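Local coordinates for haloacid dehalogenase-like hydrolase (PDB 4EZE), which probably hydrolyses O-phosphoserine to serine and phosphate with the help of magnesium, as a member of the SerB family of HAD-like hydrolases, at residues A[110-115]-A[265-270]; A[198-203]-A[216-221]. All blocks are in the same frame, centred on the assembly; numbering follows the deposited sequence.

In the fold
Both interactions belong to the six-stranded parallel sheet of the HAD-type Rossmann-like core, whose order is 220-224, 197-202, 110-113, 265-269, 283-287 and 299-301. Interaction 1 joins the two central strands at the metal site, and interaction 2 joins the edge strand 220-224 to strand 197-202; their centres lie about 9 Å apart. Strands 110-113 and 197-202 are neighbours, with backbone bonds of Phe113 to Ala199 and Ile201 bridging the two contacts. Along the chain, 198-203 and 216-221 are nested between 110-115 and 265-270. The sheet thus carries the acidic metal site at the C-terminal ends of its central strands, while interaction 2 attaches the outer strand to 197-202, the neighbour of 110-113.

Interaction 1 of 2, residues A[110-115]-A[265-270]; sequences IIAFDM and IIACGD. With NA (sodium ion), chain D.
Strands 110-113 and 265-269 run parallel, their axes 14° apart, and four backbone bonds pair them, from Ile266 N to Ile110 O through to Asp114 N on Cys268 O. They are central strands of the HAD Rossmann-like core, and both end at the acidic metal site. On one face Ile111 and Ile266 run alongside each other from neighbouring strands, in the same direction: their CG2 methyls meet at 3.7 Å and their CD1 ends at 3.8 Å. Farther along this face the Cys268 sulfur approaches the Phe113 ring obliquely, SG lying 3.8 Å from CE1; Phe119 and Phe306 meet the same ring edge-to-face. The other face carries Ile110, Ala112, Ile265 and Ala267, and helix 244-258 packs on the first three.

Beyond the last backbone bond the strands deliver two carboxylates to one sodium ion, probably standing where the magnesium cofactor binds. A chi1 of -174° turns the carboxylate of Asp114, the predicted nucleophile, away from its own backbone N and toward the ion, where OD2 binds, while OD1 accepts Met115 N from above the carboxylate plane. The backbone O of Asp116 and two waters are further ligands. The two carboxylate planes are 20° apart, and the sodium lies 2.2 Å from Asp114 OD2 and 2.4 Å from Asp270 OD1.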
loop_
_atom_site.group_PDB
_atom_site.type_symbol
_atom_site.label_atom_id
_atom_site.label_comp_id
_atom_site.label_asym_id
_atom_site.label_seq_id
_atom_site.Cartn_x
_atom_site.Cartn_y
_atom_site.Cartn_z
ATOM N N ILE A 110 0.493 -13.775 -0.598
ATOM C CA ILE A 110 -0.455 -12.797 -1.083
ATOM C C ILE A 110 0.154 -11.408 -0.965
ATOM O O ILE A 110 0.843 -11.113 -0.005
ATOM C CB ILE A 110 -1.713 -12.747 -0.215
ATOM C CG1 ILE A 110 -2.268 -14.141 0.011
ATOM C CG2 ILE A 110 -2.756 -11.851 -0.871
ATOM C CD1 ILE A 110 -3.249 -14.201 1.159
ATOM N N ILE A 111 -0.130 -10.547 -1.925
ATOM C CA ILE A 111 0.147 -9.144 -1.740
ATOM C C ILE A 111 -1.178 -8.453 -1.879
ATOM O O ILE A 111 -1.776 -8.505 -2.957
ATOM C CB ILE A 111 1.102 -8.609 -2.813
ATOM C CG1 ILE A 111 2.340 -9.485 -2.910
ATOM C CG2 ILE A 111 1.546 -7.192 -2.488
ATOM C CD1 ILE A 111 3.547 -8.725 -3.412
ATOM N N ALA A 112 -1.648 -7.839 -0.789
ATOM C CA ALA A 112 -2.904 -7.093 -0.784
ATOM C C ALA A 112 -2.615 -5.589 -0.904
ATOM O O ALA A 112 -1.661 -5.081 -0.295
ATOM C CB ALA A 112 -3.668 -7.363 0.507
ATOM N N PHE A 113 -3.448 -4.884 -1.667
ATOM C CA PHE A 113 -3.358 -3.415 -1.786
ATOM C C PHE A 113 -4.657 -2.730 -1.375
ATOM O O PHE A 113 -5.722 -3.133 -1.804
ATOM C CB PHE A 113 -3.124 -3.017 -3.232
ATOM C CG PHE A 113 -1.822 -3.482 -3.803
ATOM C CD1 PHE A 113 -0.687 -2.693 -3.694
ATOM C CD2 PHE A 113 -1.745 -4.688 -4.486
ATOM C CE1 PHE A 113 0.511 -3.106 -4.246
ATOM C CE2 PHE A 113 -0.554 -5.110 -5.039
ATOM C CZ PHE A 113 0.580 -4.312 -4.925
ATOM N N ASP A 114 -4.579 -1.685 -0.559
ATOM C CA ASP A 114 -5.727 -0.806 -0.386
ATOM C C ASP A 114 -5.957 -0.187 -1.774
ATOM O O ASP A 114 -5.055 -0.220 -2.614
ATOM C CB ASP A 114 -5.389 0.290 0.640
ATOM C CG ASP A 114 -6.591 1.169 0.994
ATOM O OD1 ASP A 114 -7.714 0.824 0.594
ATOM O OD2 ASP A 114 -6.416 2.200 1.685
ATOM N N MET A 115 -7.129 0.396 -2.019
ATOM C CA MET A 115 -7.382 1.008 -3.327
ATOM C C MET A 115 -7.008 2.491 -3.337
ATOM O O MET A 115 -5.991 2.880 -3.922
ATOM C CB MET A 115 -8.838 0.808 -3.776
ATOM C CG MET A 115 -9.236 1.655 -4.990
ATOM S SD MET A 115 -10.766 1.035 -5.756
ATOM C CE MET A 115 -11.972 1.300 -4.447
ATOM N N ILE A 265 2.372 -13.029 3.833
ATOM C CA ILE A 265 1.390 -12.008 3.465
ATOM C C ILE A 265 2.027 -10.620 3.430
ATOM O O ILE A 265 2.501 -10.111 4.449
ATOM C CB ILE A 265 0.244 -11.984 4.468
ATOM C CG1 ILE A 265 -0.471 -13.328 4.481
ATOM C CG2 ILE A 265 -0.759 -10.876 4.146
ATOM C CD1 ILE A 265 -1.586 -13.380 5.503
ATOM N N ILE A 266 2.044 -10.022 2.251
ATOM C CA ILE A 266 2.399 -8.613 2.098
ATOM C C ILE A 266 1.107 -7.775 1.869
ATOM O O ILE A 266 0.280 -8.111 1.011
ATOM C CB ILE A 266 3.351 -8.448 0.912
ATOM C CG1 ILE A 266 4.675 -9.174 1.159
ATOM C CG2 ILE A 266 3.584 -6.986 0.587
ATOM C CD1 ILE A 266 5.438 -9.400 -0.129
ATOM N N ALA A 267 0.937 -6.701 2.647
ATOM C CA ALA A 267 -0.172 -5.741 2.502
ATOM C C ALA A 267 0.393 -4.327 2.406
ATOM O O ALA A 267 1.350 -4.001 3.100
ATOM C CB ALA A 267 -1.109 -5.831 3.691
ATOM N N CYS A 268 -0.191 -3.497 1.546
ATOM C CA CYS A 268 0.291 -2.123 1.311
ATOM C C CYS A 268 -0.868 -1.154 1.514
ATOM O O CYS A 268 -1.974 -1.418 1.063
ATOM C CB CYS A 268 0.725 -1.950 -0.141
ATOM S SG CYS A 268 1.920 -3.153 -0.749
ATOM N N GLY A 269 -0.623 -0.024 2.166
ATOM C CA GLY A 269 -1.685 0.958 2.399
ATOM C C GLY A 269 -1.086 2.294 2.787
ATOM O O GLY A 269 0.107 2.380 3.083
ATOM N N ASP A 270 -1.921 3.326 2.793
ATOM C CA ASP A 270 -1.502 4.677 3.112
ATOM C C ASP A 270 -2.182 5.257 4.371
ATOM O O ASP A 270 -1.633 6.173 4.997
ATOM C CB ASP A 270 -1.901 5.601 1.977
ATOM C CG ASP A 270 -3.406 5.743 1.879
ATOM O OD1 ASP A 270 -4.076 4.720 1.606
ATOM O OD2 ASP A 270 -3.915 6.858 2.112
HETATM NA NA NA D . -6.369 4.391 1.193
HETATM O O HOH W 1 -6.876 4.715 3.223
HETATM O O HOH W 2 -7.376 6.692 1.419
#

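Interaction 2 of 2, residues A[198-203]-A[216-221]; sequences TAIISG and YQLDYA
Thr198 and Asp219 meet through backbone and side chain at once, where the edge strand of the parallel sheet begins. The contact closes a beta-alpha-beta unit: strand 197-202, helix 206-216 and strand 220-224, with Ala199 opposite Tyr220 and Ile200 opposite Ala221. Within 198-203 and 216-221, two backbone bonds of ordinary length pair the strands, and Phe222 continues the pairing with Ile200 and Ser202. Tyr220 N gives its hydrogen to Thr198 O at 3.0 Å, whereas Ile200 N reaches Tyr220 O at 3.1 Å from well above that carbonyl's plane.

The side-chain bonds form a reciprocal pair between Thr198 and Asp219. Asp219 OD2 takes Thr198 N at 2.6 Å on its anti lone pair. In return, Thr198 OG1 accepts Asp219 N at 3.0 Å; a chi1 of 60° sets this hydroxyl between the backbone N and the carbonyl carbon, facing the incoming chain. Asp219 N also makes a weak bond to Thr198 O, which therefore serves two successive amides. These bonds lie immediately before the first bridge, Ala199 with Tyr220.

Packing contacts fall on two faces. With Ile200, Leu218 spans the side facing helices 115-119 and 206-216: its CD1 lies 3.5 Å from Ile200 CG1, the two side chains crossing at a slant, while its CD2 methyl comes 3.6 Å from the Thr198 OG1 oxygen. On the face shared by Ala199 and Tyr220 the CB atoms stand 4.0 Å apart, and the edge of the tyrosine ring lies near Thr198 O.

Helix 206-216 ends in a Schellman motif at Gln217 before the chain turns into this strand. Phe119 of helix 115-119 packs on both Ile200 and Leu218, and across the sheet Tyr220 rests on Leu254 and Leu258 of helix 244-258.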
loop_
_atom_site.group_PDB
_atom_site.type_symbol
_atom_site.label_atom_id
_atom_site.label_comp_id
_atom_site.label_asym_id
_atom_site.label_seq_id
_atom_site.Cartn_x
_atom_site.Cartn_y
_atom_site.Cartn_z
ATOM N N THR A 198 -2.387 -11.589 -6.009
ATOM C CA THR A 198 -2.687 -10.174 -5.770
ATOM C C THR A 198 -4.134 -9.966 -5.330
ATOM O O THR A 198 -5.043 -10.630 -5.816
ATOM C CB THR A 198 -2.489 -9.335 -7.037
ATOM O OG1 THR A 198 -3.366 -9.817 -8.060
ATOM C CG2 THR A 198 -1.060 -9.415 -7.530
ATOM N N ALA A 199 -4.341 -9.019 -4.425
ATOM C CA ALA A 199 -5.669 -8.666 -3.951
ATOM C C ALA A 199 -5.795 -7.149 -3.792
ATOM O O ALA A 199 -4.832 -6.473 -3.429
ATOM C CB ALA A 199 -5.940 -9.339 -2.615
ATOM N N ILE A 200 -6.980 -6.623 -4.082
ATOM C CA ILE A 200 -7.365 -5.327 -3.563
ATOM C C ILE A 200 -8.299 -5.538 -2.396
ATOM O O ILE A 200 -9.252 -6.306 -2.501
ATOM C CB ILE A 200 -8.055 -4.451 -4.617
ATOM C CG1 ILE A 200 -6.992 -3.877 -5.544
ATOM C CG2 ILE A 200 -8.822 -3.309 -3.956
ATOM C CD1 ILE A 200 -7.544 -2.827 -6.460
ATOM N N ILE A 201 -8.016 -4.865 -1.281
ATOM C CA ILE A 201 -8.914 -4.882 -0.128
ATOM C C ILE A 201 -9.114 -3.448 0.328
ATOM O O ILE A 201 -8.144 -2.779 0.686
ATOM C CB ILE A 201 -8.352 -5.724 1.027
ATOM C CG1 ILE A 201 -8.078 -7.159 0.556
ATOM C CG2 ILE A 201 -9.348 -5.752 2.171
ATOM C CD1 ILE A 201 -7.537 -8.081 1.652
ATOM N N SER A 202 -10.365 -2.978 0.307
ATOM C CA SER A 202 -10.659 -1.553 0.386
ATOM C C SER A 202 -12.058 -1.225 0.945
ATOM O O SER A 202 -13.013 -1.989 0.740
ATOM C CB SER A 202 -10.592 -0.972 -1.034
ATOM O OG SER A 202 -11.287 0.267 -1.109
ATOM N N GLY A 203 -12.164 -0.064 1.602
ATOM C CA GLY A 203 -13.446 0.499 2.065
ATOM C C GLY A 203 -14.228 1.224 0.980
ATOM O O GLY A 203 -15.251 1.843 1.260
ATOM N N TYR A 216 -6.823 -5.174 -14.533
ATOM C CA TYR A 216 -5.403 -5.451 -14.331
ATOM C C TYR A 216 -5.155 -6.871 -13.918
ATOM O O TYR A 216 -4.077 -7.185 -13.435
ATOM C CB TYR A 216 -4.798 -4.534 -13.272
ATOM C CG TYR A 216 -4.848 -3.092 -13.654
ATOM C CD1 TYR A 216 -3.974 -2.581 -14.587
ATOM C CD2 TYR A 216 -5.778 -2.240 -13.103
ATOM C CE1 TYR A 216 -4.031 -1.258 -14.970
ATOM C CE2 TYR A 216 -5.832 -0.909 -13.478
ATOM C CZ TYR A 216 -4.943 -0.424 -14.411
ATOM O OH TYR A 216 -4.963 0.910 -14.798
ATOM N N GLN A 217 -6.158 -7.727 -14.079
ATOM C CA GLN A 217 -5.933 -9.156 -13.905
ATOM C C GLN A 217 -5.631 -9.537 -12.466
ATOM O O GLN A 217 -5.021 -10.567 -12.241
ATOM C CB GLN A 217 -4.746 -9.614 -14.767
ATOM C CG GLN A 217 -4.917 -9.430 -16.267
ATOM C CD GLN A 217 -6.121 -10.180 -16.795
ATOM O OE1 GLN A 217 -5.984 -11.146 -17.544
ATOM N NE2 GLN A 217 -7.310 -9.750 -16.386
ATOM N N LEU A 218 -6.036 -8.722 -11.494
ATOM C CA LEU A 218 -5.774 -9.051 -10.094
ATOM C C LEU A 218 -6.517 -10.333 -9.756
ATOM O O LEU A 218 -7.549 -10.620 -10.349
ATOM C CB LEU A 218 -6.193 -7.905 -9.160
ATOM C CG LEU A 218 -5.593 -6.555 -9.543
ATOM C CD1 LEU A 218 -5.925 -5.477 -8.524
ATOM C CD2 LEU A 218 -4.087 -6.725 -9.687
ATOM N N ASP A 219 -5.991 -11.111 -8.816
ATOM C CA ASP A 219 -6.606 -12.397 -8.489
ATOM C C ASP A 219 -7.865 -12.188 -7.672
ATOM O O ASP A 219 -8.882 -12.828 -7.925
ATOM C CB ASP A 219 -5.635 -13.301 -7.733
ATOM C CG ASP A 219 -4.321 -13.473 -8.460
ATOM O OD1 ASP A 219 -4.313 -13.960 -9.612
ATOM O OD2 ASP A 219 -3.290 -13.113 -7.882
ATOM N N TYR A 220 -7.795 -11.275 -6.705
ATOM C CA TYR A 220 -8.935 -10.997 -5.820
ATOM C C TYR A 220 -9.199 -9.513 -5.658
ATOM O O TYR A 220 -8.343 -8.670 -5.948
ATOM C CB TYR A 220 -8.707 -11.629 -4.440
ATOM C CG TYR A 220 -8.459 -13.113 -4.531
ATOM C CD1 TYR A 220 -9.516 -14.006 -4.520
ATOM C CD2 TYR A 220 -7.166 -13.617 -4.676
ATOM C CE1 TYR A 220 -9.302 -15.364 -4.632
ATOM C CE2 TYR A 220 -6.940 -14.977 -4.785
ATOM C CZ TYR A 220 -8.018 -15.844 -4.764
ATOM O OH TYR A 220 -7.828 -17.195 -4.873
ATOM N N ALA A 221 -10.384 -9.206 -5.153
ATOM C CA ALA A 221 -10.827 -7.838 -5.012
ATOM C C ALA A 221 -12.043 -7.856 -4.088
ATOM O O ALA A 221 -12.959 -8.624 -4.293
ATOM C CB ALA A 221 -11.173 -7.253 -6.375
#